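Local coordinates for soluble lytic transglycosylase B3 (Pseudomonas aeruginosa, PDB 5ANZ), which probably cleaves peptidoglycan as a lytic transglycosylase during turnover of the bacterial cell wall, and binds a calcium ion, at residues 200-203 with 208-211; 182-187 with 192-197; 399-404 with 414-419; 393-398 with 403-408; 271-276 with 319-324. One frame throughout, in Å; residues are numbered along the deposited sequence.

Interaction 1 of 5, residues 200-203 with 208-211; sequences GAMG and IPTT
Ile208 lies against the loop at Gly200 and Ala201 mainly through its backbone. The CA atoms of Ile208 and Ala201 are 4.4 Å apart, yet the CB of each points away from the other segment, and the nearest side-chain approach is the CG2 branch of Ile208 at 4.3 Å from Ala201 CA. Ile208 belongs to an N-acetyl-D-glucosamine site, vacant here, as does Thr211. Ile208 is the N-cap residue, and the helix starts with Pro209. The CD of this proline comes within 3.4 Å of Gly200 O, a carbon-to-carbonyl contact with no hydrogen bond in it. Farther round the same ring, Pro209 CG faces Met202 SD at 3.9 Å. The Met202 side chain is straight through CB and CG and then folds at its last torsion (chi3 -57°), which carries the methyl over the proline backbone, with Met202 CE 3.9 Å from Pro209 CA. Sulfur and methyl thus meet different parts of one residue, and no hydrogen bond crosses between the segments. Past the proline, Thr210 N is hydrogen-bonded to Gln176 OE1 on helix 170-186. Met202 and Pro209 meet in a buried position at the start of helix 209-215: Met202 also touches Ile183 of helix 170-186 and Val156 of helix 156-166, while Pro209 rests on Ala179 and Leu160 of those same two helices.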
# COMPACT_ATOMS: atom_id res chain seq x y z
N GLY A 200 1.90 0.30 14.40
CA GLY A 200 3.22 -0.27 14.54
C GLY A 200 4.14 -0.13 13.33
O GLY A 200 5.24 -0.68 13.34
N ALA A 201 3.71 0.60 12.30
CA ALA A 201 4.58 0.87 11.16
C ALA A 201 5.62 1.90 11.55
O ALA A 201 5.27 2.98 12.03
CB ALA A 201 3.76 1.37 9.96
N MET A 202 6.90 1.59 11.34
CA MET A 202 7.96 2.33 12.04
C MET A 202 8.77 3.23 11.13
O MET A 202 9.12 2.86 10.01
CB MET A 202 8.91 1.35 12.74
CG MET A 202 8.21 0.34 13.59
SD MET A 202 9.42 -0.67 14.47
CE MET A 202 10.40 -1.33 13.13
N GLY A 203 9.10 4.41 11.63
CA GLY A 203 10.19 5.17 11.05
C GLY A 203 9.94 5.66 9.63
O GLY A 203 8.81 5.86 9.22
N ILE A 208 6.67 -2.58 9.56
CA ILE A 208 6.31 -3.19 10.84
C ILE A 208 7.53 -3.96 11.36
O ILE A 208 8.43 -4.28 10.58
CB ILE A 208 5.08 -4.11 10.73
CG1 ILE A 208 5.35 -5.25 9.74
CG2 ILE A 208 3.85 -3.32 10.30
CD1 ILE A 208 4.18 -6.24 9.62
N PRO A 209 7.58 -4.24 12.66
CA PRO A 209 8.78 -4.85 13.24
C PRO A 209 9.26 -6.13 12.53
O PRO A 209 10.47 -6.25 12.29
CB PRO A 209 8.34 -5.15 14.68
CG PRO A 209 7.43 -3.94 14.99
CD PRO A 209 6.66 -3.75 13.70
N THR A 210 8.37 -7.06 12.21
CA THR A 210 8.85 -8.29 11.58
C THR A 210 9.44 -7.99 10.18
O THR A 210 10.41 -8.64 9.76
CB THR A 210 7.74 -9.37 11.47
OG1 THR A 210 6.62 -8.85 10.74
CG2 THR A 210 7.28 -9.82 12.87
N THR A 211 8.90 -7.00 9.47
CA THR A 211 9.48 -6.62 8.20
C THR A 211 10.85 -5.97 8.38
O THR A 211 11.80 -6.23 7.63
CB THR A 211 8.55 -5.65 7.42
OG1 THR A 211 7.32 -6.33 7.14
CG2 THR A 211 9.20 -5.18 6.13

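Interaction 2 of 5, residues 182-187 with 192-197; sequences KILQHG and SFMIGS
Ile183 and Leu184, the two residues that receive Met194, sit on the last turn of a helix whose shortest backbone bond here runs from His186 N to Lys182 O at 2.9 Å. A second bond, Gly187 N to Ile183 O at 3.0 Å, continues the pattern up to Gly187, which leaves the helix with positive phi. No polar bond crosses the contact; every close approach is between apolar side-chain atoms. Met194 reaches over from the other segment with an extended chain: its CG is anti to the backbone N (chi1 -169°) and the next torsion is also near 180°, which carries the thioether out to the helix. Its methyl goes to Ile183, at 3.7 Å from Met194 CE to Ile183 CG2, with Ile183 CB equally near, and the two side chains cross at about a right angle. The sulfur goes to Leu184 instead, with Met194 SD 3.9 Å from Leu184 CD2. With chi3 at -130°, well off a staggered value, sulfur lies by Leu184 and methyl by Ile183. All three residues are buried: Leu184 also leans on helix 66-73, Ile183 on His212 and Asn213 of helix 209-215, and Met194 on Val156. At Met194 the backbone makes an inverse gamma turn and then enters strand 195-196, which pairs antiparallel with 154-155. The methionine leading into this small two-stranded sheet packs on helix 170-186, in the buried core of the domain assigned as a transglycosylase of the lysozyme clan.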
# COMPACT_ATOMS: atom_id res chain seq x y z
N LYS A 182 12.96 -7.10 20.23
CA LYS A 182 14.22 -7.65 19.75
C LYS A 182 15.05 -6.57 19.07
O LYS A 182 16.29 -6.57 19.17
CB LYS A 182 13.99 -8.82 18.80
CG LYS A 182 13.28 -9.99 19.45
CD LYS A 182 13.18 -11.18 18.51
CE LYS A 182 12.55 -12.38 19.22
NZ LYS A 182 12.13 -13.45 18.26
N ILE A 183 14.37 -5.67 18.37
CA ILE A 183 15.02 -4.52 17.76
C ILE A 183 15.67 -3.64 18.82
O ILE A 183 16.83 -3.23 18.69
CB ILE A 183 14.03 -3.70 16.93
CG1 ILE A 183 13.49 -4.56 15.77
CG2 ILE A 183 14.73 -2.44 16.40
CD1 ILE A 183 12.40 -3.86 14.94
N LEU A 184 14.94 -3.38 19.90
CA LEU A 184 15.51 -2.62 21.02
C LEU A 184 16.68 -3.36 21.65
O LEU A 184 17.70 -2.76 21.97
CB LEU A 184 14.45 -2.32 22.08
CG LEU A 184 13.33 -1.43 21.57
CD1 LEU A 184 12.29 -1.19 22.64
CD2 LEU A 184 13.90 -0.10 21.04
N GLN A 185 16.52 -4.66 21.84
CA GLN A 185 17.57 -5.48 22.43
C GLN A 185 18.85 -5.42 21.59
O GLN A 185 19.96 -5.36 22.12
CB GLN A 185 17.09 -6.92 22.59
CG GLN A 185 18.10 -7.85 23.21
CD GLN A 185 17.45 -8.87 24.12
OE1 GLN A 185 16.58 -8.53 24.92
NE2 GLN A 185 17.86 -10.13 24.00
N HIS A 186 18.69 -5.41 20.27
CA HIS A 186 19.84 -5.39 19.39
C HIS A 186 20.47 -4.00 19.31
O HIS A 186 21.64 -3.87 18.96
CB HIS A 186 19.47 -5.87 17.99
CG HIS A 186 20.67 -6.17 17.13
ND1 HIS A 186 21.01 -5.42 16.04
CD2 HIS A 186 21.61 -7.14 17.25
CE1 HIS A 186 22.11 -5.92 15.49
NE2 HIS A 186 22.49 -6.95 16.20
N GLY A 187 19.68 -2.98 19.63
CA GLY A 187 20.18 -1.62 19.69
C GLY A 187 20.07 -0.77 18.43
O GLY A 187 20.79 0.24 18.32
N SER A 192 13.19 5.39 23.50
CA SER A 192 12.57 6.71 23.42
C SER A 192 12.32 7.19 21.99
O SER A 192 11.42 8.01 21.78
CB SER A 192 13.44 7.76 24.13
OG SER A 192 13.48 7.51 25.52
N PHE A 193 13.11 6.71 21.03
CA PHE A 193 12.98 7.20 19.65
C PHE A 193 12.38 6.15 18.70
O PHE A 193 12.42 6.33 17.49
CB PHE A 193 14.35 7.66 19.13
CG PHE A 193 14.97 8.74 19.98
CD1 PHE A 193 14.27 9.89 20.29
CD2 PHE A 193 16.26 8.58 20.48
CE1 PHE A 193 14.84 10.87 21.08
CE2 PHE A 193 16.82 9.57 21.27
CZ PHE A 193 16.11 10.71 21.58
N MET A 194 11.84 5.07 19.25
CA MET A 194 11.20 4.06 18.39
C MET A 194 9.79 4.49 18.05
O MET A 194 8.80 4.10 18.70
CB MET A 194 11.19 2.68 19.05
CG MET A 194 10.78 1.61 18.07
SD MET A 194 10.67 0.02 18.91
CE MET A 194 11.63 -0.96 17.81
N ILE A 195 9.71 5.34 17.03
CA ILE A 195 8.49 6.04 16.69
C ILE A 195 7.85 5.43 15.45
O ILE A 195 8.54 4.88 14.58
CB ILE A 195 8.75 7.55 16.44
CG1 ILE A 195 9.34 8.19 17.69
CG2 ILE A 195 7.47 8.25 16.04
CD1 ILE A 195 8.53 7.95 18.89
N GLY A 196 6.54 5.53 15.37
CA GLY A 196 5.82 5.04 14.19
C GLY A 196 4.33 5.34 14.27
O GLY A 196 3.87 6.16 15.09
N SER A 197 3.57 4.67 13.42
CA SER A 197 2.12 4.88 13.36
C SER A 197 1.36 4.07 14.42
O SER A 197 1.95 3.23 15.10
CB SER A 197 1.61 4.47 11.97
OG SER A 197 1.46 3.05 11.94

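Interaction 3 of 5, residues 399-404 with 414-419; sequences QEFGWP and LDRLRT
The Phe401 ring is overlapped on one face by the folded side chain of Arg416, which touches it twice. Arg416 CG stands 3.6 Å from the ring centroid and only 23° off the normal, a CH-pi contact; farther along the chain Arg416 CZ comes over the same face at 4.0 Å from the centroid, a cation-pi contact. The guanidinium does not lie flat on the ring, since the two planes are 36° apart, and Arg416 NH1 dips closest, at 3.1 Å from Phe401 CE1. Bends in the arginine make this double contact possible: CG is anti to the backbone N, and turns at chi2 (65°) and chi3 then bring the charged end back across the phenyl group. Leu417 takes another side, placing its CD2 at the ring edge, 4.2 Å from Phe401 CZ. Trp403 adds a lighter touch, its CH2 4.1 Å from Arg416 CB, and its indole plane stands nearly perpendicular to the guanidinium. Between the two aromatic residues Gly402, with positive phi, is the C-prime residue of a Schellman motif ending helix 388-401. Leu417 also packs on Leu368 of helix 362-374, and Arg418 is salt-bridged to Glu367 there. The contact therefore ties the C-terminal ends of helices 388-401 and 411-417 together in the three-helix unit of the putative peptidoglycan-binding domain.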
# COMPACT_ATOMS: atom_id res chain seq x y z
N GLN A 399 -24.03 -6.97 -16.63
CA GLN A 399 -24.41 -7.64 -17.87
C GLN A 399 -25.92 -7.85 -17.94
O GLN A 399 -26.52 -7.73 -19.01
CB GLN A 399 -23.66 -8.97 -18.00
CG GLN A 399 -22.18 -8.78 -18.33
CD GLN A 399 -21.33 -10.00 -18.03
OE1 GLN A 399 -21.57 -10.72 -17.07
NE2 GLN A 399 -20.33 -10.23 -18.87
N GLU A 400 -26.54 -8.15 -16.80
CA GLU A 400 -27.99 -8.32 -16.76
C GLU A 400 -28.71 -7.04 -17.16
O GLU A 400 -29.76 -7.08 -17.82
CB GLU A 400 -28.44 -8.76 -15.37
CG GLU A 400 -29.93 -9.09 -15.30
CD GLU A 400 -30.35 -9.66 -13.96
OE1 GLU A 400 -29.53 -9.67 -13.02
OE2 GLU A 400 -31.51 -10.11 -13.85
N PHE A 401 -28.14 -5.91 -16.76
CA PHE A 401 -28.67 -4.60 -17.09
C PHE A 401 -28.23 -4.12 -18.47
O PHE A 401 -28.74 -3.13 -18.99
CB PHE A 401 -28.24 -3.57 -16.03
CG PHE A 401 -28.79 -3.83 -14.65
CD1 PHE A 401 -29.95 -4.59 -14.48
CD2 PHE A 401 -28.16 -3.32 -13.53
CE1 PHE A 401 -30.46 -4.82 -13.21
CE2 PHE A 401 -28.67 -3.55 -12.25
CZ PHE A 401 -29.82 -4.30 -12.09
N GLY A 402 -27.26 -4.83 -19.06
CA GLY A 402 -26.75 -4.46 -20.37
C GLY A 402 -25.67 -3.40 -20.31
O GLY A 402 -25.36 -2.74 -21.31
N TRP A 403 -25.11 -3.22 -19.12
CA TRP A 403 -24.05 -2.25 -18.88
C TRP A 403 -22.68 -2.85 -19.14
O TRP A 403 -22.51 -4.07 -19.07
CB TRP A 403 -24.10 -1.73 -17.45
CG TRP A 403 -25.35 -1.01 -17.04
CD1 TRP A 403 -26.47 -0.81 -17.78
CD2 TRP A 403 -25.58 -0.39 -15.77
NE1 TRP A 403 -27.40 -0.11 -17.05
CE2 TRP A 403 -26.88 0.16 -15.81
CE3 TRP A 403 -24.83 -0.26 -14.61
CZ2 TRP A 403 -27.43 0.85 -14.73
CZ3 TRP A 403 -25.37 0.42 -13.53
CH2 TRP A 403 -26.66 0.96 -13.60
N PRO A 404 -21.67 -2.01 -19.42
CA PRO A 404 -20.31 -2.54 -19.50
C PRO A 404 -19.93 -3.24 -18.20
O PRO A 404 -20.20 -2.70 -17.12
CB PRO A 404 -19.46 -1.29 -19.74
CG PRO A 404 -20.41 -0.30 -20.35
CD PRO A 404 -21.71 -0.56 -19.65
N LEU A 414 -26.37 0.83 -7.43
CA LEU A 414 -27.17 0.64 -6.24
C LEU A 414 -28.61 1.16 -6.44
O LEU A 414 -29.57 0.52 -6.00
CB LEU A 414 -26.51 1.35 -5.05
CG LEU A 414 -27.03 0.94 -3.67
CD1 LEU A 414 -26.90 -0.57 -3.49
CD2 LEU A 414 -26.27 1.67 -2.59
N ASP A 415 -28.76 2.30 -7.12
CA ASP A 415 -30.09 2.87 -7.37
C ASP A 415 -30.92 1.98 -8.30
O ASP A 415 -32.14 1.85 -8.13
CB ASP A 415 -29.98 4.26 -7.98
CG ASP A 415 -29.51 5.30 -6.99
OD1 ASP A 415 -29.71 5.10 -5.77
OD2 ASP A 415 -28.95 6.33 -7.43
N ARG A 416 -30.27 1.39 -9.29
CA ARG A 416 -30.96 0.49 -10.21
C ARG A 416 -31.43 -0.76 -9.47
O ARG A 416 -32.56 -1.21 -9.64
CB ARG A 416 -30.05 0.11 -11.38
CG ARG A 416 -30.64 -0.92 -12.32
CD ARG A 416 -31.87 -0.40 -13.04
NE ARG A 416 -31.84 -0.71 -14.47
CZ ARG A 416 -32.21 -1.87 -14.99
NH1 ARG A 416 -32.65 -2.84 -14.20
NH2 ARG A 416 -32.14 -2.07 -16.30
N LEU A 417 -30.55 -1.29 -8.62
CA LEU A 417 -30.83 -2.48 -7.84
C LEU A 417 -32.03 -2.35 -6.91
O LEU A 417 -32.72 -3.33 -6.65
CB LEU A 417 -29.59 -2.86 -7.01
CG LEU A 417 -28.52 -3.63 -7.78
CD1 LEU A 417 -27.20 -3.61 -7.03
CD2 LEU A 417 -28.98 -5.06 -8.00
N ARG A 418 -32.29 -1.14 -6.42
CA ARG A 418 -33.39 -0.95 -5.47
C ARG A 418 -34.63 -0.30 -6.08
O ARG A 418 -35.39 0.36 -5.37
CB ARG A 418 -32.92 -0.12 -4.27
CG ARG A 418 -32.34 1.23 -4.63
CD ARG A 418 -32.39 2.18 -3.44
NE ARG A 418 -31.22 3.04 -3.36
CZ ARG A 418 -30.15 2.77 -2.62
NH1 ARG A 418 -30.10 1.66 -1.90
NH2 ARG A 418 -29.12 3.61 -2.60
N THR A 419 -34.84 -0.49 -7.38
CA THR A 419 -36.03 0.05 -8.04
C THR A 419 -37.31 -0.49 -7.40
O THR A 419 -38.37 -0.50 -8.03
CB THR A 419 -36.05 -0.28 -9.54
OG1 THR A 419 -35.80 -1.68 -9.73
CG2 THR A 419 -35.01 0.53 -10.28

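Interaction 4 of 5, residues 393-398 with 403-408; sequences AIRACQ and WPADGY
Gln398 points its amide into the loop and uses both ends of it. Extended beyond CG, with CG anti to the carbonyl carbon (chi1 -69°), the side chain sets OE1 2.9 Å from Gly407 N, which lies in the carbonyl plane on a lone pair. Its other end donates from Gln398 NE2 to Asp406 OD1, also at 2.9 Å. Amide and carboxylate are set at 47° to each other, and the amide meets OD1 on its syn side, somewhat out of the carboxylate plane. From the opposite face of that plane Tyr408 N reaches Asp406 OD1 at 2.9 Å, closing an Asx turn, and that one oxygen is gripped by two donors. A water bridges Gln398 NE2 and Tyr408 O, while Asp406 OD2 accepts from His309 N. Arg395 runs along the loop: its NE donates to Ala405 O at 3.1 Å, with that oxygen near the guanidinium plane but the donor above the plane of the carbonyl. Lacking a side chain, Gly407 lets the arginine pass closely, with Arg395 CG 3.6 Å from Gly407 CA. Ile394 adds an apolar touch, its CG2 3.7 Å from the same CA, and at the near end of the loop Trp403 N bonds to Gln398 O at 2.8 Å. The outer nitrogens of Arg395 bind Glu269 and Ala268 O beyond the loop. Together these bonds imply that the buried glutamine amide is held in one rotation, donor to Asp406 and acceptor from Gly407, and that the loop, which has no regular strand or helix, is kept to the helix mainly by polar groups.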
# COMPACT_ATOMS: atom_id res chain seq x y z
N ALA A 393 -19.76 -10.72 -9.00
CA ALA A 393 -21.19 -10.53 -8.86
C ALA A 393 -21.62 -9.24 -9.52
O ALA A 393 -22.66 -9.17 -10.17
CB ALA A 393 -21.58 -10.53 -7.40
N ILE A 394 -20.82 -8.20 -9.33
CA ILE A 394 -21.11 -6.92 -9.95
C ILE A 394 -21.14 -7.06 -11.47
O ILE A 394 -22.08 -6.58 -12.11
CB ILE A 394 -20.09 -5.85 -9.52
CG1 ILE A 394 -20.27 -5.54 -8.04
CG2 ILE A 394 -20.25 -4.59 -10.34
CD1 ILE A 394 -19.16 -4.70 -7.46
N ARG A 395 -20.14 -7.73 -12.03
CA ARG A 395 -20.08 -7.90 -13.49
C ARG A 395 -21.30 -8.65 -14.02
O ARG A 395 -21.82 -8.32 -15.09
CB ARG A 395 -18.80 -8.61 -13.89
CG ARG A 395 -17.56 -7.81 -13.61
CD ARG A 395 -16.36 -8.41 -14.33
NE ARG A 395 -15.28 -7.44 -14.45
CZ ARG A 395 -14.24 -7.37 -13.63
NH1 ARG A 395 -14.12 -8.23 -12.63
NH2 ARG A 395 -13.31 -6.44 -13.83
N ALA A 396 -21.75 -9.67 -13.30
CA ALA A 396 -22.92 -10.43 -13.75
C ALA A 396 -24.16 -9.53 -13.74
O ALA A 396 -25.01 -9.60 -14.63
CB ALA A 396 -23.15 -11.65 -12.87
N CYS A 397 -24.25 -8.68 -12.72
CA CYS A 397 -25.38 -7.78 -12.60
C CYS A 397 -25.35 -6.70 -13.68
O CYS A 397 -26.38 -6.37 -14.28
CB CYS A 397 -25.40 -7.14 -11.21
SG CYS A 397 -26.91 -6.23 -10.86
N GLN A 398 -24.16 -6.17 -13.95
CA GLN A 398 -24.01 -5.17 -15.00
C GLN A 398 -24.45 -5.74 -16.35
O GLN A 398 -25.18 -5.10 -17.11
CB GLN A 398 -22.57 -4.66 -15.06
CG GLN A 398 -22.19 -3.83 -13.84
CD GLN A 398 -20.71 -3.49 -13.81
OE1 GLN A 398 -19.85 -4.34 -14.03
NE2 GLN A 398 -20.40 -2.22 -13.51
N TRP A 403 -25.11 -3.22 -19.12
CA TRP A 403 -24.05 -2.25 -18.88
C TRP A 403 -22.68 -2.85 -19.14
O TRP A 403 -22.51 -4.07 -19.07
CB TRP A 403 -24.10 -1.73 -17.45
CG TRP A 403 -25.35 -1.01 -17.04
CD1 TRP A 403 -26.47 -0.81 -17.78
CD2 TRP A 403 -25.58 -0.39 -15.77
NE1 TRP A 403 -27.40 -0.11 -17.05
CE2 TRP A 403 -26.88 0.16 -15.81
CE3 TRP A 403 -24.83 -0.26 -14.61
CZ2 TRP A 403 -27.43 0.85 -14.73
CZ3 TRP A 403 -25.37 0.42 -13.53
CH2 TRP A 403 -26.66 0.96 -13.60
N PRO A 404 -21.67 -2.01 -19.42
CA PRO A 404 -20.31 -2.54 -19.50
C PRO A 404 -19.93 -3.24 -18.20
O PRO A 404 -20.20 -2.70 -17.12
CB PRO A 404 -19.46 -1.29 -19.74
CG PRO A 404 -20.41 -0.30 -20.35
CD PRO A 404 -21.71 -0.56 -19.65
N ALA A 405 -19.34 -4.42 -18.29
CA ALA A 405 -19.06 -5.23 -17.11
C ALA A 405 -17.68 -4.96 -16.53
O ALA A 405 -16.80 -5.82 -16.59
CB ALA A 405 -19.22 -6.71 -17.45
N ASP A 406 -17.48 -3.77 -15.96
CA ASP A 406 -16.15 -3.41 -15.47
C ASP A 406 -15.94 -3.79 -14.00
O ASP A 406 -14.84 -3.65 -13.47
CB ASP A 406 -15.89 -1.90 -15.67
CG ASP A 406 -16.92 -1.01 -14.98
OD1 ASP A 406 -17.69 -1.50 -14.13
OD2 ASP A 406 -16.94 0.21 -15.28
N GLY A 407 -16.99 -4.27 -13.34
CA GLY A 407 -16.88 -4.67 -11.95
C GLY A 407 -16.72 -3.51 -10.99
O GLY A 407 -16.43 -3.70 -9.81
N TYR A 408 -16.91 -2.29 -11.50
CA TYR A 408 -16.78 -1.09 -10.68
C TYR A 408 -18.16 -0.58 -10.27
O TYR A 408 -18.91 -0.08 -11.11
CB TYR A 408 -15.99 -0.02 -11.44
CG TYR A 408 -15.73 1.23 -10.63
CD1 TYR A 408 -14.72 1.26 -9.68
CD2 TYR A 408 -16.48 2.38 -10.84
CE1 TYR A 408 -14.48 2.40 -8.94
CE2 TYR A 408 -16.24 3.53 -10.11
CZ TYR A 408 -15.24 3.53 -9.16
OH TYR A 408 -14.99 4.66 -8.43
O HOH W 1 -21.60 0.17 -11.80

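Interaction 5 of 5, residues 271-276 with 319-324; sequences TIRKPL and NFRAIL
Arg273 lays its guanidinium flat on that of Arg321. The evidence for stacking is direct: the group centres are 3.4 Å apart and the planes differ by 13°. Each group offers a terminal nitrogen to the middle of the other, with Arg321 NH1 3.1 Å from Arg273 CZ and Arg273 NH1 3.3 Å from Arg321 CZ. The two side chains arrive from opposite directions. Arg273 bends at its third torsion (chi3 -74°) and Arg321 does so as well, at 65°, which brings the two flat ends nearly parallel. No hydrogen bond joins them, because both are donors; Arg273 NE and Arg321 NH1, both on positive groups, are 3.3 Å apart. Their mutual repulsion is probably moderated by solvent, as the contact lies at the surface, and Arg273 NH1 also makes a weak hydrogen bond to Leu270 O. Beyond Arg273 the chain enters strand 274-275, which lies beside strand 300-304 and is joined to it by backbone hydrogen bonding between Lys274 and Ala301. On the other side Arg321 belongs to helix 318-324, which leads toward Tyr326 of the N-acetyl-D-glucosamine site. An arginine-arginine stack of this kind spans the surface between the approach to an edge strand of a five-stranded antiparallel sheet and the helix that follows that sheet in the chain.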
# COMPACT_ATOMS: atom_id res chain seq x y z
N THR A 271 -5.36 -10.70 -11.24
CA THR A 271 -5.11 -12.13 -11.40
C THR A 271 -5.12 -12.56 -12.86
O THR A 271 -4.76 -13.70 -13.19
CB THR A 271 -6.16 -12.97 -10.66
OG1 THR A 271 -7.46 -12.59 -11.13
CG2 THR A 271 -6.06 -12.75 -9.17
N ILE A 272 -5.57 -11.67 -13.74
CA ILE A 272 -5.53 -11.93 -15.17
C ILE A 272 -4.29 -11.24 -15.73
O ILE A 272 -4.17 -10.01 -15.66
CB ILE A 272 -6.79 -11.44 -15.90
CG1 ILE A 272 -8.04 -12.18 -15.39
CG2 ILE A 272 -6.65 -11.62 -17.41
CD1 ILE A 272 -9.31 -11.82 -16.13
N ARG A 273 -3.35 -12.02 -16.23
CA ARG A 273 -2.13 -11.46 -16.81
C ARG A 273 -1.94 -11.98 -18.23
O ARG A 273 -2.19 -13.15 -18.53
CB ARG A 273 -0.92 -11.77 -15.94
CG ARG A 273 -0.99 -11.11 -14.58
CD ARG A 273 0.33 -11.19 -13.82
NE ARG A 273 0.58 -12.53 -13.30
CZ ARG A 273 0.12 -12.96 -12.13
NH1 ARG A 273 -0.61 -12.16 -11.37
NH2 ARG A 273 0.41 -14.19 -11.73
N LYS A 274 -1.50 -11.08 -19.11
CA LYS A 274 -1.31 -11.38 -20.51
C LYS A 274 -0.06 -10.67 -21.00
O LYS A 274 0.23 -9.56 -20.54
CB LYS A 274 -2.52 -10.94 -21.34
CG LYS A 274 -3.81 -11.68 -21.04
CD LYS A 274 -4.93 -11.16 -21.91
CE LYS A 274 -6.27 -11.70 -21.46
NZ LYS A 274 -6.34 -13.18 -21.57
N PRO A 275 0.68 -11.28 -21.93
CA PRO A 275 1.81 -10.55 -22.50
C PRO A 275 1.34 -9.27 -23.17
O PRO A 275 0.22 -9.24 -23.68
CB PRO A 275 2.39 -11.52 -23.53
CG PRO A 275 1.83 -12.87 -23.16
CD PRO A 275 0.50 -12.61 -22.55
N LEU A 276 2.16 -8.22 -23.15
CA LEU A 276 1.79 -6.96 -23.79
C LEU A 276 1.41 -7.18 -25.25
O LEU A 276 0.51 -6.51 -25.77
CB LEU A 276 2.94 -5.96 -23.70
CG LEU A 276 3.22 -5.40 -22.30
CD1 LEU A 276 4.34 -4.39 -22.38
CD2 LEU A 276 1.96 -4.78 -21.71
N ASN A 319 6.58 -4.89 -11.84
CA ASN A 319 7.04 -3.97 -10.80
C ASN A 319 5.88 -3.33 -10.04
O ASN A 319 6.02 -2.95 -8.88
CB ASN A 319 7.95 -2.89 -11.40
CG ASN A 319 9.37 -3.40 -11.68
OD1 ASN A 319 9.74 -4.50 -11.27
ND2 ASN A 319 10.16 -2.60 -12.37
N PHE A 320 4.71 -3.24 -10.68
CA PHE A 320 3.49 -2.84 -9.97
C PHE A 320 3.16 -3.86 -8.89
O PHE A 320 2.79 -3.50 -7.77
CB PHE A 320 2.32 -2.70 -10.96
CG PHE A 320 1.10 -2.04 -10.38
CD1 PHE A 320 1.00 -0.66 -10.36
CD2 PHE A 320 0.04 -2.80 -9.90
CE1 PHE A 320 -0.14 -0.04 -9.86
CE2 PHE A 320 -1.10 -2.19 -9.39
CZ PHE A 320 -1.18 -0.79 -9.38
N ARG A 321 3.28 -5.15 -9.21
CA ARG A 321 3.05 -6.19 -8.23
C ARG A 321 4.03 -6.09 -7.06
O ARG A 321 3.68 -6.39 -5.92
CB ARG A 321 3.14 -7.58 -8.88
CG ARG A 321 2.13 -7.78 -10.00
CD ARG A 321 2.29 -9.16 -10.65
NE ARG A 321 1.98 -10.24 -9.72
CZ ARG A 321 2.25 -11.53 -9.94
NH1 ARG A 321 2.87 -11.92 -11.05
NH2 ARG A 321 1.92 -12.44 -9.03
N ALA A 322 5.27 -5.68 -7.35
CA ALA A 322 6.26 -5.50 -6.28
C ALA A 322 5.83 -4.39 -5.31
O ALA A 322 5.97 -4.52 -4.10
CB ALA A 322 7.63 -5.17 -6.88
N ILE A 323 5.33 -3.30 -5.86
CA ILE A 323 4.88 -2.20 -5.03
C ILE A 323 3.71 -2.64 -4.16
O ILE A 323 3.59 -2.24 -3.01
CB ILE A 323 4.49 -1.00 -5.89
CG1 ILE A 323 5.71 -0.51 -6.68
CG2 ILE A 323 3.88 0.10 -5.00
CD1 ILE A 323 5.34 0.40 -7.85
N LEU A 324 2.85 -3.51 -4.69
CA LEU A 324 1.70 -3.98 -3.92
C LEU A 324 2.10 -4.75 -2.67
O LEU A 324 1.33 -4.87 -1.71
CB LEU A 324 0.79 -4.84 -4.80
CG LEU A 324 -0.03 -4.09 -5.84
CD1 LEU A 324 -0.72 -5.11 -6.75
CD2 LEU A 324 -1.06 -3.23 -5.17

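How the interactions relate
Interactions 1 and 2 are buried and apolar and belong to one core: Gly203 N is probably hydrogen-bonded to Ile195 O, and Met202 packs on Met194. Interactions 3 and 4 share helix 388-401 and Trp403 yet differ in chemistry, the first being cation-pi and CH-pi and only partly buried, the second a network of hydrogen bonds about buried polar groups. Interaction 5, the surface member, brings two like charges face to face. It belongs with interactions 1 and 2 to the transglycosylase domain but comes nearer to interaction 4, about 7 Å between nearest atoms. Interactions 1 and 3 lie far apart, about 43 Å between centres.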